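Local atomic coordinates of diaminobutyrate-pyruvate transaminase and L-2,4-diaminobutyrate decarboxylase (Vibrio parahaemolyticus, PDB entry 2QMA), a protein that probably binds pyridoxal 5'-phosphate and combines aminotransferase with carbon-carbon lyase activity, the chain here being its C-terminal, decarboxylase-like domain. Residues M173-A178 and P259-G264; K202-C207 and A228-D233; M291-A296 and E314-I319. All blocks are in the same frame, centred on the assembly; numbering follows the deposited sequence.

In the fold
All three contacts meet on the mixed seven-stranded sheet whose strand order marks a fold type I pyridoxal-phosphate enzyme. Contact 2 pairs strand 203-208 with the outermost strand 229-232 and includes partly exposed residues (Arg204, Met230); contact 3 pairs 290-295 with 318-322; strand 258-265 of contact 1 lies between 203-208 and 290-295, joined to both by backbone bonds. Every touching residue of contact 1 is buried: helix 167-187 packs on that middle strand mainly through apolar side chains, with helix backbone atoms at the edge of a phenylalanine ring. Contact 2 flanks parallel backbone pairing with apolar rows and an arginine. Contact 3 adds a buried His-Ser pair and lies nearest the predicted cofactor lysine, Lys325.

Contact 1 (M173-A178 and P259-G264); sequences MGLMLA and PFAIVG
Ala178 on helix 167-187 meets two neighbours on strand 258-265, its CB lying 3.8 Å from Phe260 CE1 and 4.0 Å from Ala261 CB. The phenyl ring receives the helix backbone at its edge: the carbonyl carbon of Ala178 sits near the ring plane, 3.6 Å from Phe260 CE1, and Leu175 O approaches the same rim. Ala261 CB lies over one face of the ring, offset toward its border. One turn back along the helix, Leu175 reaches across with a single branch, CD2 touching Val263 CG2 at 3.8 Å, and the two side chains cross at about a right angle. Phe260 and Ala261, though consecutive, both point toward the helix, because Phe260 with psi -15° breaks the alternation of the strand; its chi1 of 74° places CG between the backbone N and the carbonyl carbon. Behind this layer Leu203 and Ile205 of strand 203-208 touch the phenyl group, Cys207 backs Val263, Trp290 packs on Ala178, and the Met222 and Leu224 loop closes on Leu175 and Phe260. Over residues 173-178 and 259-264 the axes pass 9.0 Å apart, at 160° and so nearly antiparallel. With methyl groups and an aromatic edge meeting one another and the helix backbone, and no hydrogen bonds between the two segments, the helix is probably held on the sheet by shape and exclusion of water.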
# COMPACT_ATOMS: atom_id res chain seq x y z
N MSE A 173 10.40 3.07 -7.58
CA MSE A 173 10.94 1.79 -8.00
C MSE A 173 11.56 1.87 -9.40
O MSE A 173 12.64 1.36 -9.59
CB MSE A 173 9.88 0.72 -7.94
CG MSE A 173 9.78 0.12 -6.56
SE MSE A 173 8.43 -1.18 -6.52
CE MSE A 173 8.59 -1.98 -8.31
N GLY A 174 10.89 2.54 -10.34
CA GLY A 174 11.44 2.71 -11.70
C GLY A 174 12.82 3.38 -11.62
O GLY A 174 13.78 2.93 -12.25
N LEU A 175 12.92 4.45 -10.84
CA LEU A 175 14.18 5.18 -10.74
C LEU A 175 15.24 4.46 -9.91
O LEU A 175 16.43 4.60 -10.19
CB LEU A 175 13.93 6.59 -10.20
CG LEU A 175 13.12 7.49 -11.15
CD1 LEU A 175 12.67 8.75 -10.42
CD2 LEU A 175 13.89 7.87 -12.40
N MSE A 176 14.82 3.72 -8.89
CA MSE A 176 15.78 2.85 -8.19
C MSE A 176 16.33 1.77 -9.13
O MSE A 176 17.51 1.46 -9.10
CB MSE A 176 15.15 2.13 -6.99
CG MSE A 176 16.23 1.52 -6.10
SE MSE A 176 15.34 0.59 -4.67
CE MSE A 176 14.47 2.18 -4.06
N LEU A 177 15.47 1.17 -9.96
CA LEU A 177 15.99 0.19 -10.95
C LEU A 177 17.02 0.87 -11.84
O LEU A 177 18.08 0.31 -12.10
CB LEU A 177 14.90 -0.48 -11.80
CG LEU A 177 13.99 -1.41 -10.98
CD1 LEU A 177 12.81 -1.83 -11.87
CD2 LEU A 177 14.77 -2.60 -10.43
N ALA A 178 16.72 2.10 -12.25
CA ALA A 178 17.66 2.86 -13.11
C ALA A 178 18.99 3.09 -12.41
O ALA A 178 20.02 2.97 -13.03
CB ALA A 178 17.03 4.18 -13.54
N PRO A 259 24.39 11.83 -16.56
CA PRO A 259 22.93 11.73 -16.70
C PRO A 259 22.61 10.25 -17.00
O PRO A 259 23.11 9.73 -17.99
CB PRO A 259 22.61 12.65 -17.90
CG PRO A 259 23.85 13.51 -18.07
CD PRO A 259 24.99 12.62 -17.66
N PHE A 260 21.87 9.57 -16.14
CA PHE A 260 21.63 8.14 -16.32
C PHE A 260 20.16 7.79 -16.49
O PHE A 260 19.81 6.66 -16.87
CB PHE A 260 22.19 7.35 -15.10
CG PHE A 260 21.36 7.48 -13.83
CD1 PHE A 260 20.40 6.52 -13.51
CD2 PHE A 260 21.54 8.56 -12.98
CE1 PHE A 260 19.64 6.63 -12.30
CE2 PHE A 260 20.80 8.70 -11.82
CZ PHE A 260 19.84 7.71 -11.46
N ALA A 261 19.28 8.74 -16.14
CA ALA A 261 17.86 8.48 -16.28
C ALA A 261 17.12 9.75 -16.67
O ALA A 261 17.50 10.85 -16.25
CB ALA A 261 17.24 7.95 -14.96
N ILE A 262 16.00 9.54 -17.34
CA ILE A 262 15.21 10.73 -17.78
C ILE A 262 13.76 10.41 -17.55
O ILE A 262 13.31 9.32 -17.92
CB ILE A 262 15.49 11.13 -19.28
CG1 ILE A 262 14.70 12.41 -19.60
CG2 ILE A 262 15.17 9.99 -20.24
CD1 ILE A 262 15.30 13.25 -20.78
N VAL A 263 13.01 11.35 -16.97
CA VAL A 263 11.62 11.09 -16.73
C VAL A 263 10.75 11.80 -17.79
O VAL A 263 10.80 13.04 -17.91
CB VAL A 263 11.20 11.50 -15.28
CG1 VAL A 263 9.71 11.33 -15.08
CG2 VAL A 263 11.99 10.66 -14.24
N GLY A 264 9.98 11.00 -18.54
CA GLY A 264 8.97 11.57 -19.44
C GLY A 264 7.62 11.57 -18.73
O GLY A 264 7.21 10.53 -18.23

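Contact 2 (K202-C207 and A228-D233)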
# COMPACT_ATOMS: atom_id res chain seq x y z
N LYS A 202 27.96 12.12 -9.02
CA LYS A 202 27.85 12.62 -10.38
C LYS A 202 26.54 12.26 -11.06
O LYS A 202 26.22 12.84 -12.09
CB LYS A 202 29.03 12.13 -11.23
CG LYS A 202 30.34 12.82 -10.90
CD LYS A 202 31.48 11.87 -11.26
CE LYS A 202 32.72 12.63 -11.64
NZ LYS A 202 33.57 12.80 -10.45
N LEU A 203 25.85 11.24 -10.55
CA LEU A 203 24.67 10.73 -11.23
C LEU A 203 23.56 11.78 -11.26
O LEU A 203 23.36 12.53 -10.27
CB LEU A 203 24.16 9.45 -10.54
CG LEU A 203 25.15 8.25 -10.60
CD1 LEU A 203 24.64 7.08 -9.71
CD2 LEU A 203 25.34 7.74 -12.01
N ARG A 204 22.87 11.85 -12.39
CA ARG A 204 21.82 12.86 -12.55
C ARG A 204 20.59 12.26 -13.22
O ARG A 204 20.70 11.49 -14.18
CB ARG A 204 22.29 14.07 -13.39
CG ARG A 204 23.35 14.97 -12.71
CD ARG A 204 22.80 15.65 -11.45
NE ARG A 204 23.79 16.59 -10.88
CZ ARG A 204 24.74 16.22 -10.03
NH1 ARG A 204 24.83 14.94 -9.69
NH2 ARG A 204 25.61 17.13 -9.52
N ILE A 205 19.42 12.65 -12.69
CA ILE A 205 18.14 12.30 -13.28
C ILE A 205 17.59 13.58 -13.94
O ILE A 205 17.49 14.65 -13.31
CB ILE A 205 17.15 11.86 -12.21
CG1 ILE A 205 17.69 10.66 -11.40
CG2 ILE A 205 15.72 11.66 -12.83
CD1 ILE A 205 17.00 10.50 -10.00
N VAL A 206 17.27 13.46 -15.21
CA VAL A 206 16.78 14.59 -15.98
C VAL A 206 15.24 14.55 -15.97
O VAL A 206 14.62 13.50 -16.21
CB VAL A 206 17.32 14.53 -17.47
CG1 VAL A 206 16.77 15.72 -18.26
CG2 VAL A 206 18.84 14.43 -17.52
N CYS A 207 14.61 15.68 -15.63
CA CYS A 207 13.15 15.80 -15.71
C CYS A 207 12.76 17.25 -16.03
O CYS A 207 13.61 18.12 -16.14
CB CYS A 207 12.51 15.32 -14.40
SG CYS A 207 12.90 16.32 -13.00
N ALA A 228 20.74 15.57 -7.24
CA ALA A 228 20.86 14.62 -8.36
C ALA A 228 19.83 14.92 -9.49
O ALA A 228 19.92 14.39 -10.59
CB ALA A 228 20.73 13.15 -7.85
N VAL A 229 18.83 15.75 -9.20
CA VAL A 229 17.78 16.00 -10.20
C VAL A 229 18.15 17.23 -11.00
O VAL A 229 18.37 18.31 -10.45
CB VAL A 229 16.40 16.16 -9.55
CG1 VAL A 229 15.29 16.40 -10.61
CG2 VAL A 229 16.05 14.95 -8.72
N MSE A 230 18.19 17.05 -12.32
CA MSE A 230 18.56 18.09 -13.27
C MSE A 230 17.28 18.48 -14.00
O MSE A 230 16.71 17.67 -14.73
CB MSE A 230 19.50 17.43 -14.28
CG MSE A 230 20.73 18.12 -14.51
SE MSE A 230 21.73 16.96 -15.73
CE MSE A 230 22.18 18.46 -16.65
N THR A 231 16.79 19.69 -13.79
CA THR A 231 15.51 20.02 -14.39
C THR A 231 15.72 20.72 -15.74
O THR A 231 16.72 21.42 -15.97
CB THR A 231 14.60 20.85 -13.48
OG1 THR A 231 15.14 22.17 -13.38
CG2 THR A 231 14.46 20.23 -12.06
N VAL A 232 14.79 20.50 -16.65
CA VAL A 232 14.80 21.15 -17.95
C VAL A 232 13.57 22.05 -18.02
O VAL A 232 12.51 21.69 -17.50
CB VAL A 232 14.74 20.09 -19.10
CG1 VAL A 232 14.82 20.74 -20.48
CG2 VAL A 232 15.87 19.06 -18.93
N ASP A 233 13.70 23.20 -18.68
CA ASP A 233 12.57 24.12 -18.80
C ASP A 233 11.37 23.43 -19.42
O ASP A 233 11.53 22.52 -20.25
CB ASP A 233 12.97 25.30 -19.68
CG ASP A 233 13.99 26.21 -19.02
OD1 ASP A 233 14.16 26.11 -17.79
OD2 ASP A 233 14.62 27.03 -19.74
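Cys207 SG presses on Val229 CG1 at 3.4 Å, the tightest apolar meeting on the sheet face that also carries Ile205. The cysteine's chi1 of 66° sets SG between its backbone N and carbonyl carbon, where Val229 extends CG1 to meet it. On the other face the branches of Val206 part company: CG1 meets Val232 CG2 at 3.5 Å, with the two side chains crossing obliquely, while CG2 lies more loosely against the selenium of Met230, a selenomethionine. That selenium also rests beside Arg204 CB, 3.8 Å away, where the two side chains cross at about a right angle. Strands 203-208 and 229-232 run parallel as the two ends of a beta-alpha-beta unit whose connecting helix 214-221 packs on Ile205, Cys207 and Val229. Helix 245-254 covers the opposite face, touching Val206, Met230 and Val232. Between the faces the backbones are joined in alternation. Ile205 N donates to Ala228 O, and Ile205 O accepts from Met230 N at 2.7 Å in an almost straight bond (177°); two residues on, Cys207 N gives to Met230 O and Cys207 O takes Val232 N. At the polar end, Ala228 CB lies against Leu203 O, 3.6 Å away. Arg204, bent at chi2 (-64°), folds its CD to within 3.3 Å of Ala228 O and turns its guanidinium back on its own strand. NH1 bonds Leu203 O at 2.9 Å, coming from above the carbonyl plane although the oxygen lies in the guanidinium plane, and the same nitrogen reaches Asp201 O.

Contact 3 (M291-A296 and E314-I319); sequences MHVDGA and ERAHSI
His292 and Ser318 face each other across paired parallel strands, the hydroxyl OG meeting the imidazole at its edge, 2.7 Å from ND1 in a hydrogen bond that either could donate. His292 extends its ring with CG anti to the backbone N (chi1 171°), and its far nitrogen, NE2, bonds Asn171 OD1. Trp290 NE1 reaches the same serine oxygen, so imidazole and hydroxyl are both held by a second shell. On the other face Ala316 CB fits beside Val293 CG2 at 3.6 Å; the selenomethionine Met291, bent at chi3 (72°), brings CE to 3.4 Å from Ala316 CA, a tight contact that bears on the backbone. Val293 CB rests more loosely on Ile319 CG1. Val293 N donates to Ser318 O at 2.8 Å, and Met291 O accepts from Ser318 N at 3.3 Å and, weakly, from His317 N. Asp294 OD1 closes an Asx turn with Ala296 N while OD2 bonds Asn171 ND2; it probably occupies the place of the aspartate that in fold type I relatives pairs with the cofactor's pyridine nitrogen. His292 lies about 12 Å, side chain to side chain, from Lys325, the predicted pyridoxal-phosphate attachment point, not modified in this structure.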
# COMPACT_ATOMS: atom_id res chain seq x y z
N MSE A 291 14.85 5.55 -19.64
CA MSE A 291 13.69 6.41 -19.69
C MSE A 291 12.62 5.78 -18.86
O MSE A 291 12.19 4.64 -19.12
CB MSE A 291 13.14 6.64 -21.10
CG MSE A 291 11.78 7.50 -20.97
SE MSE A 291 11.03 7.98 -22.70
CE MSE A 291 10.36 6.26 -23.29
N HIS A 292 12.20 6.53 -17.86
CA HIS A 292 11.08 6.15 -17.01
C HIS A 292 9.90 7.02 -17.42
O HIS A 292 10.01 8.27 -17.43
CB HIS A 292 11.41 6.29 -15.49
CG HIS A 292 10.20 6.11 -14.62
ND1 HIS A 292 9.62 4.88 -14.38
CD2 HIS A 292 9.41 7.02 -13.97
CE1 HIS A 292 8.54 5.03 -13.64
NE2 HIS A 292 8.41 6.32 -13.34
N VAL A 293 8.77 6.39 -17.75
CA VAL A 293 7.56 7.17 -18.11
C VAL A 293 6.63 7.27 -16.89
O VAL A 293 6.15 6.26 -16.40
CB VAL A 293 6.80 6.60 -19.33
CG1 VAL A 293 5.44 7.40 -19.50
CG2 VAL A 293 7.67 6.68 -20.59
N ASP A 294 6.40 8.49 -16.39
CA ASP A 294 5.44 8.64 -15.32
C ASP A 294 4.04 8.81 -15.96
O ASP A 294 3.60 9.93 -16.33
CB ASP A 294 5.80 9.83 -14.41
CG ASP A 294 4.80 10.03 -13.24
OD1 ASP A 294 3.79 9.29 -13.16
OD2 ASP A 294 5.03 10.95 -12.41
N GLY A 295 3.31 7.71 -16.09
CA GLY A 295 1.98 7.84 -16.67
C GLY A 295 0.87 7.73 -15.67
O GLY A 295 -0.21 7.28 -16.04
N ALA A 296 1.13 8.16 -14.44
CA ALA A 296 0.16 8.04 -13.34
C ALA A 296 -1.18 8.65 -13.77
O ALA A 296 -2.21 8.00 -13.60
CB ALA A 296 0.71 8.63 -12.02
N GLU A 314 5.90 2.96 -25.68
CA GLU A 314 6.26 1.54 -25.87
C GLU A 314 7.77 1.20 -25.78
O GLU A 314 8.14 0.02 -25.72
CB GLU A 314 5.70 0.98 -27.20
CG GLU A 314 6.40 1.48 -28.49
CD GLU A 314 6.27 2.99 -28.82
OE1 GLU A 314 5.37 3.72 -28.25
OE2 GLU A 314 7.07 3.42 -29.71
N ARG A 315 8.62 2.22 -25.83
CA ARG A 315 10.08 2.09 -25.79
C ARG A 315 10.70 2.34 -24.40
O ARG A 315 11.91 2.15 -24.23
CB ARG A 315 10.70 3.08 -26.79
CG ARG A 315 10.08 3.01 -28.24
CD ARG A 315 10.50 4.21 -29.08
NE ARG A 315 11.94 4.32 -29.13
CZ ARG A 315 12.60 5.41 -29.49
NH1 ARG A 315 13.92 5.36 -29.51
NH2 ARG A 315 11.96 6.55 -29.80
N ALA A 316 9.85 2.71 -23.42
CA ALA A 316 10.31 3.05 -22.05
C ALA A 316 11.05 1.89 -21.42
O ALA A 316 10.70 0.72 -21.62
CB ALA A 316 9.12 3.41 -21.17
N HIS A 317 12.06 2.21 -20.62
CA HIS A 317 12.62 1.17 -19.76
C HIS A 317 11.64 0.79 -18.66
O HIS A 317 11.57 -0.39 -18.28
CB HIS A 317 13.93 1.59 -19.09
CG HIS A 317 15.09 1.72 -20.04
ND1 HIS A 317 15.16 2.70 -21.00
CD2 HIS A 317 16.22 0.98 -20.15
CE1 HIS A 317 16.30 2.57 -21.66
NE2 HIS A 317 16.96 1.54 -21.17
N SER A 318 10.93 1.80 -18.12
CA SER A 318 9.92 1.54 -17.09
C SER A 318 8.76 2.50 -17.25
O SER A 318 8.96 3.62 -17.75
CB SER A 318 10.54 1.65 -15.69
OG SER A 318 11.15 2.93 -15.46
N ILE A 319 7.57 2.06 -16.82
CA ILE A 319 6.36 2.86 -16.90
C ILE A 319 5.56 2.68 -15.63
O ILE A 319 5.26 1.55 -15.22
CB ILE A 319 5.46 2.40 -18.04
CG1 ILE A 319 6.18 2.46 -19.42
CG2 ILE A 319 4.13 3.20 -18.06
CD1 ILE A 319 5.48 1.63 -20.46